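Long-range contacts in 11R-lipoxygenase (PDB 3VF1), which is a calcium-dependent lipoxygenase with a non-heme iron centre that probably adds molecular oxygen to polyunsaturated fatty acids: residues Y311-G316 with V458-K463; Y328-L333 with Q350-P355; A375-R380 with N591-M596; D383-Q388 with K448-G453. One frame throughout, in Å; residues are numbered along the deposited sequence.

Interaction 1: residues Y311-G316 with V458-K463; sequences YKILEG and VTLMQK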
loop_
_atom_site.group_PDB
_atom_site.type_symbol
_atom_site.label_atom_id
_atom_site.label_comp_id
_atom_site.label_asym_id
_atom_site.label_seq_id
_atom_site.Cartn_x
_atom_site.Cartn_y
_atom_site.Cartn_z
ATOM N N TYR A 311 21.842 -5.560 -7.483
ATOM C CA TYR A 311 20.611 -6.042 -8.103
ATOM C C TYR A 311 20.778 -7.446 -8.679
ATOM O O TYR A 311 20.303 -7.750 -9.772
ATOM C CB TYR A 311 20.155 -5.061 -9.183
ATOM C CG TYR A 311 19.802 -3.710 -8.610
ATOM C CD1 TYR A 311 20.780 -2.748 -8.398
ATOM C CD2 TYR A 311 18.495 -3.407 -8.255
ATOM C CE1 TYR A 311 20.462 -1.519 -7.859
ATOM C CE2 TYR A 311 18.169 -2.182 -7.718
ATOM C CZ TYR A 311 19.156 -1.241 -7.520
ATOM O OH TYR A 311 18.831 -0.020 -6.982
ATOM N N LYS A 312 21.454 -8.299 -7.917
ATOM C CA LYS A 312 21.655 -9.691 -8.297
ATOM C C LYS A 312 20.339 -10.393 -8.620
ATOM O O LYS A 312 20.301 -11.298 -9.450
ATOM C CB LYS A 312 22.362 -10.436 -7.165
ATOM C CG LYS A 312 22.583 -11.912 -7.435
ATOM C CD LYS A 312 23.404 -12.559 -6.332
ATOM C CE LYS A 312 23.730 -14.008 -6.657
ATOM N NZ LYS A 312 24.635 -14.616 -5.640
ATOM N N ILE A 313 19.263 -9.979 -7.961
ATOM C CA ILE A 313 17.981 -10.665 -8.092
ATOM C C ILE A 313 17.441 -10.635 -9.523
ATOM O O ILE A 313 16.624 -11.473 -9.898
ATOM C CB ILE A 313 16.923 -10.078 -7.130
ATOM C CG1 ILE A 313 15.689 -10.980 -7.091
ATOM C CG2 ILE A 313 16.544 -8.659 -7.541
ATOM C CD1 ILE A 313 14.720 -10.646 -5.979
ATOM N N LEU A 314 17.902 -9.678 -10.321
ATOM C CA LEU A 314 17.461 -9.574 -11.709
ATOM C C LEU A 314 18.076 -10.659 -12.587
ATOM O O LEU A 314 17.666 -10.853 -13.731
ATOM C CB LEU A 314 17.802 -8.195 -12.276
ATOM C CG LEU A 314 16.907 -7.054 -11.791
ATOM C CD1 LEU A 314 17.457 -5.708 -12.234
ATOM C CD2 LEU A 314 15.488 -7.247 -12.300
ATOM N N GLU A 315 19.061 -11.368 -12.047
ATOM C CA GLU A 315 19.731 -12.424 -12.788
ATOM C C GLU A 315 18.755 -13.552 -13.108
ATOM O O GLU A 315 18.139 -14.122 -12.209
ATOM C CB GLU A 315 20.913 -12.959 -11.979
ATOM C CG GLU A 315 22.030 -13.552 -12.821
ATOM C CD GLU A 315 23.307 -13.756 -12.028
ATOM O OE1 GLU A 315 23.239 -13.748 -10.779
ATOM O OE2 GLU A 315 24.379 -13.915 -12.653
ATOM N N GLY A 316 18.611 -13.863 -14.393
ATOM C CA GLY A 316 17.734 -14.936 -14.825
ATOM C C GLY A 316 16.354 -14.463 -15.248
ATOM O O GLY A 316 15.569 -15.236 -15.795
ATOM N N VAL A 458 6.249 -11.035 -13.319
ATOM C CA VAL A 458 5.669 -11.941 -12.336
ATOM C C VAL A 458 6.759 -12.820 -11.737
ATOM O O VAL A 458 6.759 -13.100 -10.541
ATOM C CB VAL A 458 4.588 -12.846 -12.955
ATOM C CG1 VAL A 458 4.048 -13.815 -11.913
ATOM C CG2 VAL A 458 3.462 -12.008 -13.537
ATOM N N THR A 459 7.689 -13.248 -12.582
ATOM C CA THR A 459 8.787 -14.101 -12.150
ATOM C C THR A 459 9.669 -13.389 -11.128
ATOM O O THR A 459 10.213 -14.020 -10.226
ATOM C CB THR A 459 9.652 -14.539 -13.349
ATOM O OG1 THR A 459 8.830 -15.194 -14.321
ATOM C CG2 THR A 459 10.758 -15.485 -12.903
ATOM N N LEU A 460 9.806 -12.073 -11.271
ATOM C CA LEU A 460 10.610 -11.286 -10.341
ATOM C C LEU A 460 9.964 -11.262 -8.960
ATOM O O LEU A 460 10.651 -11.342 -7.941
ATOM C CB LEU A 460 10.789 -9.857 -10.858
ATOM C CG LEU A 460 11.597 -8.921 -9.955
ATOM C CD1 LEU A 460 12.974 -9.495 -9.668
ATOM C CD2 LEU A 460 11.711 -7.545 -10.589
ATOM N N MET A 461 8.641 -11.148 -8.931
ATOM C CA MET A 461 7.904 -11.175 -7.674
ATOM C C MET A 461 8.042 -12.537 -7.008
ATOM O O MET A 461 8.308 -12.630 -5.810
ATOM C CB MET A 461 6.428 -10.866 -7.915
ATOM C CG MET A 461 6.164 -9.442 -8.368
ATOM S SD MET A 461 4.446 -8.956 -8.155
ATOM C CE MET A 461 3.626 -10.097 -9.268
ATOM N N GLN A 462 7.859 -13.590 -7.795
ATOM C CA GLN A 462 7.959 -14.951 -7.289
ATOM C C GLN A 462 9.342 -15.213 -6.714
ATOM O O GLN A 462 9.488 -15.924 -5.720
ATOM C CB GLN A 462 7.664 -15.951 -8.404
ATOM C CG GLN A 462 6.230 -15.914 -8.901
ATOM C CD GLN A 462 5.995 -16.840 -10.076
ATOM O OE1 GLN A 462 6.824 -16.933 -10.982
ATOM N NE2 GLN A 462 4.862 -17.536 -10.064
ATOM N N LYS A 463 10.359 -14.633 -7.341
ATOM C CA LYS A 463 11.734 -14.854 -6.918
ATOM C C LYS A 463 12.006 -14.206 -5.564
ATOM O O LYS A 463 12.733 -14.762 -4.740
ATOM C CB LYS A 463 12.710 -14.315 -7.965
ATOM C CG LYS A 463 14.154 -14.711 -7.713
ATOM C CD LYS A 463 15.058 -14.294 -8.862
ATOM C CE LYS A 463 16.493 -14.734 -8.622
ATOM N NZ LYS A 463 17.408 -14.280 -9.703
HETATM O O HOH W 1 19.914 -14.499 -8.187
#
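K463 reaches out from helix 456-465 and lays the outer part of its aliphatic chain, CG to CE, along I313, whose own side chain runs past it in the opposite direction. With CG anti to the backbone N (chi1 -170°) and every later bond extended, the lysine spans the gap, its CD 3.8 Å from I313 CG1, and delivers NZ to backbone carbonyls of the 3-10 segment 312-314 and the residue after it. NZ donates to I313 O at 2.9 Å, coming from well above the carbonyl plane, and lies 2.6 Å from E315 O; a water held by NZ adds a weak bond to K312 O. One turn earlier on the helix, L460 meets I313 nearly at right angles, its CD1 4.0 Å from I313 CG1, while its CD2 faces L314 CD2 at 4.2 Å. Both I313 and L460 also rest on I390 of helix 369-410. A methionine in place of K463 would probably leave I313 O without its charged donor and the water without its NZ partner. The ammonium thus bonds to a backbone oxygen, I313 O, while E315 OE1 stands 6.0 Å from K463 NZ, so any attraction between the two charges is probably modest.

Interaction 2: residues Y328-L333 with Q350-P355; sequences YITTPL and QLYQQP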
loop_
_atom_site.group_PDB
_atom_site.type_symbol
_atom_site.label_atom_id
_atom_site.label_comp_id
_atom_site.label_asym_id
_atom_site.label_seq_id
_atom_site.Cartn_x
_atom_site.Cartn_y
_atom_site.Cartn_z
ATOM N N TYR A 328 15.706 -4.451 -22.857
ATOM C CA TYR A 328 16.897 -4.994 -22.223
ATOM C C TYR A 328 17.029 -4.531 -20.781
ATOM O O TYR A 328 16.473 -3.505 -20.389
ATOM C CB TYR A 328 18.140 -4.576 -23.010
ATOM C CG TYR A 328 18.098 -4.981 -24.463
ATOM C CD1 TYR A 328 17.454 -4.188 -25.403
ATOM C CD2 TYR A 328 18.697 -6.156 -24.895
ATOM C CE1 TYR A 328 17.409 -4.555 -26.734
ATOM C CE2 TYR A 328 18.658 -6.529 -26.224
ATOM C CZ TYR A 328 18.012 -5.725 -27.139
ATOM O OH TYR A 328 17.968 -6.092 -28.463
ATOM N N ILE A 329 17.766 -5.309 -19.999
ATOM C CA ILE A 329 18.092 -4.953 -18.630
ATOM C C ILE A 329 19.364 -5.692 -18.251
ATOM O O ILE A 329 19.689 -6.722 -18.838
ATOM C CB ILE A 329 16.962 -5.334 -17.647
ATOM C CG1 ILE A 329 17.035 -4.478 -16.381
ATOM C CG2 ILE A 329 17.035 -6.816 -17.290
ATOM C CD1 ILE A 329 16.782 -3.000 -16.612
ATOM N N THR A 330 20.087 -5.162 -17.275
ATOM C CA THR A 330 21.296 -5.808 -16.797
ATOM C C THR A 330 21.090 -6.237 -15.349
ATOM O O THR A 330 19.960 -6.273 -14.863
ATOM C CB THR A 330 22.517 -4.873 -16.915
ATOM O OG1 THR A 330 22.425 -3.821 -15.945
ATOM C CG2 THR A 330 22.593 -4.273 -18.310
ATOM N N THR A 331 22.179 -6.573 -14.670
ATOM C CA THR A 331 22.117 -7.028 -13.290
ATOM C C THR A 331 23.193 -6.290 -12.507
ATOM O O THR A 331 24.121 -6.901 -11.978
ATOM C CB THR A 331 22.348 -8.544 -13.209
ATOM O OG1 THR A 331 23.657 -8.857 -13.698
ATOM C CG2 THR A 331 21.312 -9.282 -14.043
ATOM N N PRO A 332 23.058 -4.961 -12.424
ATOM C CA PRO A 332 24.152 -4.064 -12.049
ATOM C C PRO A 332 24.493 -4.039 -10.565
ATOM O O PRO A 332 23.744 -4.545 -9.730
ATOM C CB PRO A 332 23.624 -2.695 -12.469
ATOM C CG PRO A 332 22.155 -2.805 -12.289
ATOM C CD PRO A 332 21.796 -4.229 -12.627
ATOM N N LEU A 333 25.645 -3.448 -10.265
ATOM C CA LEU A 333 26.033 -3.131 -8.901
ATOM C C LEU A 333 26.490 -1.681 -8.871
ATOM O O LEU A 333 27.253 -1.246 -9.731
ATOM C CB LEU A 333 27.168 -4.034 -8.417
ATOM C CG LEU A 333 26.896 -5.536 -8.376
ATOM C CD1 LEU A 333 27.256 -6.181 -9.703
ATOM C CD2 LEU A 333 27.658 -6.183 -7.232
ATOM N N GLN A 350 28.956 -1.416 -12.158
ATOM C CA GLN A 350 29.198 -2.570 -13.016
ATOM C C GLN A 350 27.848 -3.099 -13.484
ATOM O O GLN A 350 27.003 -3.445 -12.667
ATOM C CB GLN A 350 29.966 -3.646 -12.249
ATOM C CG GLN A 350 30.384 -4.842 -13.085
ATOM C CD GLN A 350 31.184 -5.855 -12.287
ATOM O OE1 GLN A 350 32.358 -5.637 -11.985
ATOM N NE2 GLN A 350 30.550 -6.968 -11.933
ATOM N N LEU A 351 27.645 -3.157 -14.796
ATOM C CA LEU A 351 26.320 -3.433 -15.351
ATOM C C LEU A 351 25.860 -4.877 -15.143
ATOM O O LEU A 351 24.683 -5.123 -14.881
ATOM C CB LEU A 351 26.277 -3.075 -16.838
ATOM C CG LEU A 351 26.555 -1.607 -17.172
ATOM C CD1 LEU A 351 26.450 -1.372 -18.672
ATOM C CD2 LEU A 351 25.609 -0.683 -16.418
ATOM N N TYR A 352 26.781 -5.829 -15.257
ATOM C CA TYR A 352 26.441 -7.237 -15.069
ATOM C C TYR A 352 27.192 -7.820 -13.875
ATOM O O TYR A 352 28.253 -7.324 -13.499
ATOM C CB TYR A 352 26.749 -8.046 -16.331
ATOM C CG TYR A 352 25.883 -7.699 -17.525
ATOM C CD1 TYR A 352 24.611 -8.244 -17.671
ATOM C CD2 TYR A 352 26.343 -6.840 -18.516
ATOM C CE1 TYR A 352 23.819 -7.936 -18.768
ATOM C CE2 TYR A 352 25.559 -6.527 -19.615
ATOM C CZ TYR A 352 24.300 -7.078 -19.734
ATOM O OH TYR A 352 23.527 -6.766 -20.830
ATOM N N GLN A 353 26.642 -8.881 -13.295
ATOM C CA GLN A 353 27.186 -9.468 -12.074
ATOM C C GLN A 353 28.618 -9.968 -12.254
ATOM O O GLN A 353 29.492 -9.681 -11.435
ATOM C CB GLN A 353 26.296 -10.621 -11.599
ATOM C CG GLN A 353 24.997 -10.177 -10.945
ATOM C CD GLN A 353 25.214 -9.562 -9.577
ATOM O OE1 GLN A 353 25.781 -10.193 -8.684
ATOM N NE2 GLN A 353 24.769 -8.322 -9.407
ATOM N N GLN A 354 28.857 -10.712 -13.330
ATOM C CA GLN A 354 30.152 -11.353 -13.544
ATOM C C GLN A 354 31.092 -10.483 -14.372
ATOM O O GLN A 354 30.760 -10.104 -15.495
ATOM C CB GLN A 354 29.957 -12.706 -14.230
ATOM C CG GLN A 354 29.179 -13.706 -13.389
ATOM C CD GLN A 354 29.873 -14.021 -12.077
ATOM O OE1 GLN A 354 31.097 -14.160 -12.026
ATOM N NE2 GLN A 354 29.095 -14.131 -11.006
ATOM N N PRO A 355 32.277 -10.168 -13.822
ATOM C CA PRO A 355 33.263 -9.345 -14.535
ATOM C C PRO A 355 33.706 -9.982 -15.850
ATOM O O PRO A 355 33.822 -11.204 -15.927
ATOM C CB PRO A 355 34.442 -9.279 -13.557
ATOM C CG PRO A 355 33.869 -9.610 -12.226
ATOM C CD PRO A 355 32.757 -10.570 -12.489
HETATM O O HOH W 2 21.038 -7.246 -21.368
#
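At the antiparallel junction where strand 333-338 begins and strand 344-350 ends in the five-stranded antiparallel sheet, L333 and Q350 form a hydrogen-bonded pair, and the residues on from it stay laced together. L333 N gives to Q350 O at 2.8 Å and Q350 N to L333 O at 3.0 Å. Beyond this pair regular pairing stops; P332, which has no N-H, brings its CA-H to Q350 O, and one backbone bond plus several side-chain bonds continue the contact. L351 O takes two donors from the facing segment, T331 N at 2.9 Å and T330 OG1 at 2.8 Å; the hydroxyl is put there by a chi1 of 71°, which sets OG1 between the backbone N and carbonyl carbon. The same threonine covers one face of the Y352 ring, CB standing 4.0 Å from its centroid in a CH-pi contact, with CG2 over the same ring near CZ. T331 and Q353 are joined twice: Q353 N donates to T331 OG1, and the amide NE2, folded back by the bend at chi2, reaches T331 O at 3.0 Å from above the carbonyl plane. NE2 also lies against L333 CD1 at 3.3 Å and has a second acceptor in D310. The extended Q350 chain sends NE2 to Y352 O within its own segment. Threonine hydroxyls and glutamine amides therefore take over where sheet pairing lapses, bonding backbone N-H and C=O groups that lack a sheet partner across the contact and fixing the path of both segments.

Interaction 3: residues A375-R380 with N591-M596; sequences AKLWLR and NSPTLM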
loop_
_atom_site.group_PDB
_atom_site.type_symbol
_atom_site.label_atom_id
_atom_site.label_comp_id
_atom_site.label_asym_id
_atom_site.label_seq_id
_atom_site.Cartn_x
_atom_site.Cartn_y
_atom_site.Cartn_z
ATOM N N ALA A 375 25.968 4.858 -17.825
ATOM C CA ALA A 375 26.098 3.858 -16.773
ATOM C C ALA A 375 25.055 4.080 -15.681
ATOM O O ALA A 375 24.442 3.131 -15.194
ATOM C CB ALA A 375 27.497 3.892 -16.181
ATOM N N LYS A 376 24.853 5.339 -15.304
ATOM C CA LYS A 376 23.895 5.679 -14.259
ATOM C C LYS A 376 22.464 5.352 -14.678
ATOM O O LYS A 376 21.670 4.876 -13.868
ATOM C CB LYS A 376 24.012 7.159 -13.886
ATOM C CG LYS A 376 25.280 7.495 -13.110
ATOM C CD LYS A 376 25.268 8.923 -12.587
ATOM C CE LYS A 376 25.243 9.945 -13.714
ATOM N NZ LYS A 376 25.283 11.340 -13.195
ATOM N N LEU A 377 22.137 5.606 -15.940
ATOM C CA LEU A 377 20.795 5.343 -16.444
ATOM C C LEU A 377 20.448 3.864 -16.342
ATOM O O LEU A 377 19.318 3.509 -16.014
ATOM C CB LEU A 377 20.660 5.816 -17.893
ATOM C CG LEU A 377 20.661 7.336 -18.086
ATOM C CD1 LEU A 377 20.823 7.699 -19.555
ATOM C CD2 LEU A 377 19.386 7.946 -17.525
ATOM N N TRP A 378 21.424 3.004 -16.616
ATOM C CA TRP A 378 21.204 1.561 -16.570
ATOM C C TRP A 378 21.057 1.051 -15.139
ATOM O O TRP A 378 20.375 0.057 -14.898
ATOM C CB TRP A 378 22.339 0.822 -17.281
ATOM C CG TRP A 378 22.180 0.789 -18.776
ATOM C CD1 TRP A 378 22.730 1.649 -19.683
ATOM C CD2 TRP A 378 21.411 -0.154 -19.534
ATOM N NE1 TRP A 378 22.354 1.298 -20.956
ATOM C CE2 TRP A 378 21.544 0.196 -20.893
ATOM C CE3 TRP A 378 20.625 -1.259 -19.196
ATOM C CZ2 TRP A 378 20.920 -0.520 -21.911
ATOM C CZ3 TRP A 378 20.007 -1.969 -20.210
ATOM C CH2 TRP A 378 20.160 -1.598 -21.550
ATOM N N LEU A 379 21.692 1.734 -14.192
ATOM C CA LEU A 379 21.561 1.377 -12.783
ATOM C C LEU A 379 20.161 1.721 -12.280
ATOM O O LEU A 379 19.544 0.943 -11.553
ATOM C CB LEU A 379 22.615 2.105 -11.945
ATOM C CG LEU A 379 22.623 1.787 -10.449
ATOM C CD1 LEU A 379 22.950 0.323 -10.200
ATOM C CD2 LEU A 379 23.613 2.686 -9.720
ATOM N N ARG A 380 19.662 2.887 -12.675
ATOM C CA ARG A 380 18.325 3.322 -12.288
ATOM C C ARG A 380 17.251 2.452 -12.930
ATOM O O ARG A 380 16.221 2.171 -12.319
ATOM C CB ARG A 380 18.108 4.783 -12.683
ATOM C CG ARG A 380 18.975 5.763 -11.917
ATOM C CD ARG A 380 18.577 5.821 -10.452
ATOM N NE ARG A 380 17.219 6.332 -10.272
ATOM C CZ ARG A 380 16.510 6.205 -9.155
ATOM N NH1 ARG A 380 17.015 5.572 -8.103
ATOM N NH2 ARG A 380 15.284 6.705 -9.091
ATOM N N ASN A 591 15.161 10.328 -15.097
ATOM C CA ASN A 591 15.514 10.211 -13.685
ATOM C C ASN A 591 15.378 8.775 -13.188
ATOM O O ASN A 591 16.014 8.386 -12.208
ATOM C CB ASN A 591 14.649 11.148 -12.837
ATOM C CG ASN A 591 15.020 11.111 -11.365
ATOM O OD1 ASN A 591 16.076 11.609 -10.969
ATOM N ND2 ASN A 591 14.149 10.530 -10.547
ATOM N N SER A 592 14.550 7.991 -13.871
ATOM C CA SER A 592 14.349 6.594 -13.511
ATOM C C SER A 592 13.718 5.834 -14.677
ATOM O O SER A 592 12.509 5.605 -14.695
ATOM C CB SER A 592 13.460 6.492 -12.271
ATOM O OG SER A 592 13.637 5.248 -11.615
ATOM N N PRO A 593 14.545 5.443 -15.660
ATOM C CA PRO A 593 14.084 4.746 -16.866
ATOM C C PRO A 593 13.336 3.456 -16.544
ATOM O O PRO A 593 13.729 2.732 -15.630
ATOM C CB PRO A 593 15.386 4.431 -17.611
ATOM C CG PRO A 593 16.381 5.404 -17.086
ATOM C CD PRO A 593 16.003 5.651 -15.664
ATOM N N THR A 594 12.274 3.176 -17.292
ATOM C CA THR A 594 11.477 1.973 -17.074
ATOM C C THR A 594 11.929 0.837 -17.980
ATOM O O THR A 594 11.782 -0.335 -17.636
ATOM C CB THR A 594 9.979 2.239 -17.316
ATOM O OG1 THR A 594 9.775 2.691 -18.661
ATOM C CG2 THR A 594 9.461 3.290 -16.347
ATOM N N LEU A 595 12.475 1.185 -19.139
ATOM C CA LEU A 595 12.973 0.181 -20.071
ATOM C C LEU A 595 14.131 0.717 -20.903
ATOM O O LEU A 595 14.369 1.923 -20.952
ATOM C CB LEU A 595 11.846 -0.296 -20.993
ATOM C CG LEU A 595 11.210 0.748 -21.918
ATOM C CD1 LEU A 595 12.077 1.028 -23.139
ATOM C CD2 LEU A 595 9.823 0.299 -22.355
ATOM N N MET A 596 14.851 -0.196 -21.546
ATOM C CA MET A 596 15.881 0.164 -22.510
ATOM C C MET A 596 15.613 -0.588 -23.807
ATOM O O MET A 596 15.311 -1.779 -23.789
ATOM C CB MET A 596 17.270 -0.180 -21.973
ATOM C CG MET A 596 17.737 0.708 -20.827
ATOM S SD MET A 596 17.957 2.429 -21.314
ATOM C CE MET A 596 18.749 3.100 -19.856
#
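M596 carries its CG beside the backbone N, anti to the carbonyl carbon (chi1 -71°), and bends again at chi2, which lays CG and then SD over one face of W378. CG sits 3.4 Å from the centroid of the six-membered ring as a CH-pi contact, and SD follows at 4.4 Å over the same face, a Met-aromatic pair. The methyl CE continues to L377, reaching its CB at 3.9 Å. R380 is folded, bent at both chi2 and chi3, which turns NE to N591 O, 3.1 Å away. That acceptor lies at the guanidinium edge, near its plane, and the bond is in the carbonyl plane as well. Here the long helix 369-410, which supplies the iron ligands H392 and H397 further along, is packed against by segment 591-596, in the loop after helix 582-586. Between the aromatic and the charged ends, the P593 ring fills the middle: CG touches L377 CD2 at 4.0 Å, and CD packs on R380 CB at 3.8 Å. S592 OG is hydrogen-bonded to T384 of the same helix, while F261 makes a cation-pi contact with the R380 guanidinium.

Interaction 4: residues D383-Q388 with K448-G453; sequences DTQYHQ and KVLSIG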
loop_
_atom_site.group_PDB
_atom_site.type_symbol
_atom_site.label_atom_id
_atom_site.label_comp_id
_atom_site.label_asym_id
_atom_site.label_seq_id
_atom_site.Cartn_x
_atom_site.Cartn_y
_atom_site.Cartn_z
ATOM N N ASP A 383 16.751 -0.497 -10.942
ATOM C CA ASP A 383 16.062 -0.139 -9.708
ATOM C C ASP A 383 14.564 0.016 -9.944
ATOM O O ASP A 383 13.757 -0.310 -9.074
ATOM C CB ASP A 383 16.641 1.156 -9.132
ATOM C CG ASP A 383 16.028 1.523 -7.794
ATOM O OD1 ASP A 383 16.467 0.968 -6.763
ATOM O OD2 ASP A 383 15.108 2.369 -7.774
ATOM N N THR A 384 14.197 0.510 -11.120
ATOM C CA THR A 384 12.791 0.676 -11.474
ATOM C C THR A 384 12.083 -0.673 -11.513
ATOM O O THR A 384 10.966 -0.808 -11.017
ATOM C CB THR A 384 12.626 1.363 -12.842
ATOM O OG1 THR A 384 13.163 2.689 -12.780
ATOM C CG2 THR A 384 11.155 1.426 -13.234
ATOM N N GLN A 385 12.738 -1.666 -12.106
ATOM C CA GLN A 385 12.180 -3.011 -12.170
ATOM C C GLN A 385 11.896 -3.477 -10.750
ATOM O O GLN A 385 10.818 -3.988 -10.448
ATOM C CB GLN A 385 13.153 -3.992 -12.837
ATOM C CG GLN A 385 13.825 -3.495 -14.108
ATOM C CD GLN A 385 12.836 -3.038 -15.161
ATOM O OE1 GLN A 385 12.044 -3.830 -15.668
ATOM N NE2 GLN A 385 12.880 -1.752 -15.497
ATOM N N TYR A 386 12.884 -3.285 -9.882
ATOM C CA TYR A 386 12.791 -3.694 -8.488
ATOM C C TYR A 386 11.659 -2.956 -7.778
ATOM O O TYR A 386 10.858 -3.566 -7.075
ATOM C CB TYR A 386 14.121 -3.417 -7.783
ATOM C CG TYR A 386 14.250 -4.053 -6.418
ATOM C CD1 TYR A 386 13.557 -3.550 -5.324
ATOM C CD2 TYR A 386 15.081 -5.147 -6.218
ATOM C CE1 TYR A 386 13.680 -4.126 -4.073
ATOM C CE2 TYR A 386 15.211 -5.731 -4.972
ATOM C CZ TYR A 386 14.508 -5.215 -3.903
ATOM O OH TYR A 386 14.634 -5.793 -2.662
ATOM N N HIS A 387 11.590 -1.643 -7.970
ATOM C CA HIS A 387 10.607 -0.827 -7.263
ATOM C C HIS A 387 9.173 -1.192 -7.629
ATOM O O HIS A 387 8.330 -1.372 -6.754
ATOM C CB HIS A 387 10.826 0.657 -7.546
ATOM C CG HIS A 387 9.676 1.518 -7.128
ATOM N ND1 HIS A 387 8.814 2.098 -8.033
ATOM C CD2 HIS A 387 9.232 1.879 -5.902
ATOM C CE1 HIS A 387 7.897 2.790 -7.383
ATOM N NE2 HIS A 387 8.127 2.673 -6.088
ATOM N N GLN A 388 8.897 -1.292 -8.925
ATOM C CA GLN A 388 7.538 -1.524 -9.395
ATOM C C GLN A 388 6.994 -2.879 -8.955
ATOM O O GLN A 388 5.886 -2.967 -8.432
ATOM C CB GLN A 388 7.479 -1.421 -10.920
ATOM C CG GLN A 388 7.668 -0.012 -11.453
ATOM C CD GLN A 388 6.553 0.926 -11.026
ATOM O OE1 GLN A 388 5.439 0.494 -10.729
ATOM N NE2 GLN A 388 6.851 2.219 -10.990
ATOM N N LYS A 448 3.629 -3.171 -20.362
ATOM C CA LYS A 448 3.800 -2.188 -21.431
ATOM C C LYS A 448 4.951 -1.203 -21.206
ATOM O O LYS A 448 5.387 -0.541 -22.147
ATOM C CB LYS A 448 2.506 -1.390 -21.631
ATOM C CG LYS A 448 1.318 -2.210 -22.108
ATOM C CD LYS A 448 0.181 -1.304 -22.556
ATOM C CE LYS A 448 -1.060 -2.092 -22.948
ATOM N NZ LYS A 448 -1.800 -2.606 -21.763
ATOM N N VAL A 449 5.439 -1.094 -19.971
ATOM C CA VAL A 449 6.434 -0.069 -19.646
ATOM C C VAL A 449 7.763 -0.620 -19.121
ATOM O O VAL A 449 8.790 0.047 -19.217
ATOM C CB VAL A 449 5.880 0.934 -18.610
ATOM C CG1 VAL A 449 4.564 1.519 -19.092
ATOM C CG2 VAL A 449 5.708 0.269 -17.252
ATOM N N LEU A 450 7.743 -1.825 -18.562
ATOM C CA LEU A 450 8.950 -2.419 -17.999
ATOM C C LEU A 450 9.678 -3.271 -19.031
ATOM O O LEU A 450 9.048 -3.929 -19.856
ATOM C CB LEU A 450 8.600 -3.285 -16.789
ATOM C CG LEU A 450 7.998 -2.564 -15.583
ATOM C CD1 LEU A 450 7.671 -3.570 -14.494
ATOM C CD2 LEU A 450 8.946 -1.493 -15.065
ATOM N N SER A 451 11.007 -3.262 -18.979
ATOM C CA SER A 451 11.796 -4.074 -19.898
ATOM C C SER A 451 11.706 -5.553 -19.536
ATOM O O SER A 451 11.893 -6.416 -20.392
ATOM C CB SER A 451 13.255 -3.612 -19.930
ATOM O OG SER A 451 13.862 -3.713 -18.658
ATOM N N ILE A 452 11.414 -5.847 -18.270
ATOM C CA ILE A 452 11.187 -7.232 -17.858
ATOM C C ILE A 452 9.746 -7.643 -18.141
ATOM O O ILE A 452 9.318 -8.732 -17.760
ATOM C CB ILE A 452 11.504 -7.476 -16.365
ATOM C CG1 ILE A 452 10.519 -6.726 -15.462
ATOM C CG2 ILE A 452 12.946 -7.085 -16.061
ATOM C CD1 ILE A 452 10.696 -7.027 -13.991
ATOM N N GLY A 453 9.000 -6.766 -18.806
ATOM C CA GLY A 453 7.666 -7.103 -19.265
ATOM C C GLY A 453 7.745 -8.259 -20.241
ATOM O O GLY A 453 8.808 -8.542 -20.793
#
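Q385 faces a type I turn from L450 to G453, closed by G453 N donating to L450 O, with Q385 and L450 bringing the two backbones nearest at 6.7 Å between CA atoms. The turn offers I452 N to the Q385 side chain, whose OE1 accepts it in a weak bond of 3.4 Å. Bent at chi2 (-55°), the glutamine folds its amide over the turn, and OE1 also lies close to I452 CG1 (3.3 Å) and L450 CB (3.7 Å). NE2 of the same amide is tied to T594 O and to C381 O, so both ends of the group are engaged. Replacing Q385 by a leucine is likely to leave I452 N and T594 O without their mate and the turn less firmly tied to the helix. L450 CD2 rests against both T384 CG2 and Q388 CG, 4.1 Å from each. Q388 in turn sends NE2 to Q582 OE1. Its side chain comes within about 4 Å of that of H392, an iron ligand, and about 8 Å of the iron, which probably puts Q388 in the second shell of the metal site, on the long helix of the lipoxygenase catalytic domain.

Overall arrangement
Helix 369-410 ties the four contacts together: it supplies one segment each to interactions 3 and 4, whose centres lie about 10 Å apart, and backs interactions 1 and 2. Interaction 3 meets interaction 4 through T594 OG1 and V449 O, 2.9 Å apart. Y311 OH reaches D383 OD1 at 2.6 Å, joining interaction 1 to the same helix, while Y311 N and P332 O, 3.1 Å apart, link it to interaction 2. Y328 N and M596 O, 2.9 Å apart, connect interactions 2 and 3. Toward the metal site, the side chains of L460 and S592 stand about 11 and 12 Å from that of H392; interaction 2 lies away from the iron.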